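Local coordinates for uncharacterized protein YobA (Bacillus subtilis subsp. subtilis str. 168, PDB 4QY7) that is of unknown function but folds as a small OB-fold domain of the DUF3221 family, at residues A21-D26 with I70-H75. Sequence-based numbering, arbitrary orientation.
Sequences AILITD and IKVWFH
Leu23 reaches across the interior of the domain to Ile70 and Val72, and this small apolar cluster is the whole of the contact. Leu23 CD2 meets Ile70 CD1 at 3.9 Å, while Leu23 CD1 lies 4.1 Å from both Ile70 CD1 and Val72 CG1. The forked end of a leucine suits this place, since one methyl can serve the first partner alone while the second is shared between two. Leu23 points its CB at strand 69-74. Ile70 instead sets off across that direction and comes back with its long branch: CG1 sits between the backbone N and the carbonyl carbon (chi1 68°), and a fully extended chi2 (177°) carries CD1 to the leucine fork, the two side chains crossing at about a right angle. Val72, two residues on and facing inward, needs no such length; the Val72 and Leu23 side chains slide past each other in opposite directions.

No hydrogen bond joins the segments, whose backbones stay apart, Leu23 CA and Ile70 CA being 8.8 Å from each other. Strand 7-16 lies between them and pairs with both; on its other flank Leu23 forms a backbone hydrogen bond with Val51 of strand 50-54. Leu64 and Leu92 also touch Ile70, and Tyr90 touches Val72. Packing between next-but-one strands on the inner side of a sheet that curls into a barrel is characteristic of the hydrophobic core of an OB-fold.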
ATOM      1  N   ALA A  21       3.321   4.825  -1.283  1.00 15.78           N
ATOM      2  CA  ALA A  21       3.918   3.564  -0.887  1.00 14.65           C
ATOM      3  C   ALA A  21       3.367   2.490  -1.803  1.00 15.84           C
ATOM      4  O   ALA A  21       2.225   2.592  -2.256  1.00 15.85           O
ATOM      5  CB  ALA A  21       3.658   3.237   0.580  1.00 15.80           C
ATOM      6  N   ILE A  22       4.168   1.480  -2.112  1.00 14.22           N
ATOM      7  CA  ILE A  22       3.736   0.334  -2.903  1.00 14.98           C
ATOM      8  C   ILE A  22       3.557  -0.808  -1.946  1.00 15.60           C
ATOM      9  O   ILE A  22       4.507  -1.137  -1.221  1.00 15.50           O
ATOM     10  CB  ILE A  22       4.759  -0.021  -4.001  1.00 18.86           C
ATOM     11  CG1 ILE A  22       4.959   1.225  -4.912  1.00 21.29           C
ATOM     12  CG2 ILE A  22       4.320  -1.305  -4.788  1.00 19.35           C
ATOM     13  CD1 ILE A  22       5.381   1.006  -6.315  1.00 37.79           C
ATOM     14  N   LEU A  23       2.347  -1.382  -1.911  1.00 13.18           N
ATOM     15  CA  LEU A  23       2.036  -2.499  -1.030  1.00 12.59           C
ATOM     16  C   LEU A  23       1.865  -3.771  -1.802  1.00 16.41           C
ATOM     17  O   LEU A  23       1.207  -3.768  -2.845  1.00 16.16           O
ATOM     18  CB  LEU A  23       0.731  -2.254  -0.269  1.00 12.94           C
ATOM     19  CG  LEU A  23       0.560  -0.933   0.416  1.00 18.83           C
ATOM     20  CD1 LEU A  23      -0.739  -0.928   1.223  1.00 19.77           C
ATOM     21  CD2 LEU A  23       1.746  -0.610   1.299  1.00 19.75           C
ATOM     22  N   ILE A  24       2.377  -4.877  -1.252  1.00 15.95           N
ATOM     23  CA  ILE A  24       2.152  -6.211  -1.809  1.00 16.62           C
ATOM     24  C   ILE A  24       1.040  -6.830  -0.999  1.00 19.34           C
ATOM     25  O   ILE A  24       1.110  -6.837   0.228  1.00 18.24           O
ATOM     26  CB  ILE A  24       3.445  -7.048  -1.769  1.00 18.52           C
ATOM     27  CG1 ILE A  24       4.492  -6.417  -2.697  1.00 18.60           C
ATOM     28  CG2 ILE A  24       3.148  -8.528  -2.112  1.00 21.68           C
ATOM     29  CD1 ILE A  24       4.063  -6.095  -4.098  1.00 29.87           C
ATOM     30  N   THR A  25       0.049  -7.399  -1.667  1.00 16.68           N
ATOM     31  CA  THR A  25      -1.146  -7.972  -1.013  1.00 19.60           C
ATOM     32  C   THR A  25      -1.312  -9.471  -1.216  1.00 32.34           C
ATOM     33  O   THR A  25      -2.435  -9.969  -1.151  1.00 34.51           O
ATOM     34  CB  THR A  25      -2.367  -7.256  -1.544  1.00 24.77           C
ATOM     35  OG1 THR A  25      -2.456  -7.525  -2.952  1.00 23.39           O
ATOM     36  CG2 THR A  25      -2.291  -5.769  -1.290  1.00 20.50           C
ATOM     37  N   ASP A  26      -0.225 -10.198  -1.410  1.00 33.29           N
ATOM     38  CA  ASP A  26      -0.279 -11.666  -1.456  1.00 36.70           C
ATOM     39  C   ASP A  26      -0.462 -12.166   0.008  1.00 45.68           C
ATOM     40  O   ASP A  26      -0.266 -11.381   0.940  1.00 45.70           O
ATOM     41  CB  ASP A  26       1.001 -12.231  -2.106  1.00 39.59           C
ATOM     42  N   ILE A  70       0.711  -3.396   7.007  1.00 13.65           N
ATOM     43  CA  ILE A  70      -0.225  -2.355   7.429  1.00 13.08           C
ATOM     44  C   ILE A  70      -1.626  -2.608   6.925  1.00 14.98           C
ATOM     45  O   ILE A  70      -1.837  -3.328   5.936  1.00 13.42           O
ATOM     46  CB  ILE A  70       0.247  -0.949   6.911  1.00 15.62           C
ATOM     47  CG1 ILE A  70       0.152  -0.855   5.357  1.00 15.70           C
ATOM     48  CG2 ILE A  70       1.700  -0.644   7.361  1.00 16.26           C
ATOM     49  CD1 ILE A  70       0.532   0.543   4.805  1.00 15.97           C
ATOM     50  N   LYS A  71      -2.569  -1.961   7.592  1.00 13.12           N
ATOM     51  CA  LYS A  71      -3.952  -1.851   7.146  1.00 12.27           C
ATOM     52  C   LYS A  71      -4.150  -0.406   6.744  1.00 16.16           C
ATOM     53  O   LYS A  71      -3.795   0.482   7.522  1.00 15.64           O
ATOM     54  CB  LYS A  71      -4.912  -2.228   8.258  1.00 13.70           C
ATOM     55  CG  LYS A  71      -6.360  -2.303   7.785  1.00 18.33           C
ATOM     56  CD  LYS A  71      -7.188  -3.009   8.864  1.00 23.21           C
ATOM     57  CE  LYS A  71      -8.618  -3.189   8.497  1.00 34.39           C
ATOM     58  NZ  LYS A  71      -9.390  -3.723   9.662  1.00 38.37           N
ATOM     59  N   VAL A  72      -4.724  -0.143   5.564  1.00 13.57           N
ATOM     60  CA  VAL A  72      -4.979   1.234   5.119  1.00 13.68           C
ATOM     61  C   VAL A  72      -6.462   1.422   4.967  1.00 16.29           C
ATOM     62  O   VAL A  72      -7.163   0.427   4.653  1.00 14.91           O
ATOM     63  CB  VAL A  72      -4.244   1.585   3.802  1.00 14.87           C
ATOM     64  CG1 VAL A  72      -2.723   1.447   3.984  1.00 14.34           C
ATOM     65  CG2 VAL A  72      -4.729   0.713   2.629  1.00 15.28           C
ATOM     66  N   TRP A  73      -6.923   2.681   5.116  1.00 14.96           N
ATOM     67  CA  TRP A  73      -8.332   3.051   4.952  0.50 15.63           C
ATOM     68  C   TRP A  73      -8.459   4.095   3.884  1.00 18.58           C
ATOM     69  O   TRP A  73      -7.616   5.005   3.802  1.00 18.84           O
ATOM     70  CB  TRP A  73      -8.956   3.577   6.243  0.50 15.82           C
ATOM     71  CG  TRP A  73      -9.284   2.501   7.215  0.50 17.15           C
ATOM     72  CD1 TRP A  73     -10.479   1.859   7.360  0.50 20.58           C
ATOM     73  CD2 TRP A  73      -8.394   1.914   8.154  0.50 16.65           C
ATOM     74  NE1 TRP A  73     -10.383   0.905   8.343  0.50 20.43           N
ATOM     75  CE2 TRP A  73      -9.120   0.935   8.867  0.50 21.16           C
ATOM     76  CE3 TRP A  73      -7.051   2.138   8.492  0.50 17.31           C
ATOM     77  CZ2 TRP A  73      -8.545   0.176   9.884  0.50 20.76           C
ATOM     78  CZ3 TRP A  73      -6.477   1.371   9.487  0.50 19.51           C
ATOM     79  CH2 TRP A  73      -7.223   0.413  10.181  0.50 20.95           C
ATOM     80  N   PHE A  74      -9.498   3.961   3.027  1.00 16.06           N
ATOM     81  CA  PHE A  74      -9.666   4.880   1.909  1.00 16.12           C
ATOM     82  C   PHE A  74     -11.108   4.889   1.445  1.00 20.35           C
ATOM     83  O   PHE A  74     -11.849   3.959   1.762  1.00 21.24           O
ATOM     84  CB  PHE A  74      -8.743   4.450   0.741  1.00 16.94           C
ATOM     85  CG  PHE A  74      -8.988   3.031   0.279  1.00 16.70           C
ATOM     86  CD1 PHE A  74      -8.337   1.955   0.883  1.00 17.07           C
ATOM     87  CD2 PHE A  74      -9.826   2.767  -0.800  1.00 17.98           C
ATOM     88  CE1 PHE A  74      -8.629   0.642   0.501  1.00 18.52           C
ATOM     89  CE2 PHE A  74     -10.096   1.459  -1.187  1.00 18.47           C
ATOM     90  CZ  PHE A  74      -9.462   0.403  -0.559  1.00 17.42           C
ATOM     91  N   HIS A  75     -11.516   5.916   0.710  1.00 20.40           N
ATOM     92  CA  HIS A  75     -12.898   5.971   0.227  1.00 22.04           C
ATOM     93  C   HIS A  75     -13.085   5.094  -1.018  1.00 26.17           C
ATOM     94  O   HIS A  75     -14.009   4.268  -1.059  1.00 26.32           O
ATOM     95  CB  HIS A  75     -13.309   7.411  -0.069  1.00 24.21           C
ATOM     96  CG  HIS A  75     -13.321   8.248   1.164  1.00 29.37           C
ATOM     97  ND1 HIS A  75     -14.254   8.032   2.181  1.00 32.86           N
ATOM     98  CD2 HIS A  75     -12.473   9.225   1.550  1.00 32.26           C
ATOM     99  CE1 HIS A  75     -13.953   8.904   3.129  1.00 32.87           C
ATOM    100  NE2 HIS A  75     -12.895   9.651   2.790  1.00 32.91           N
TER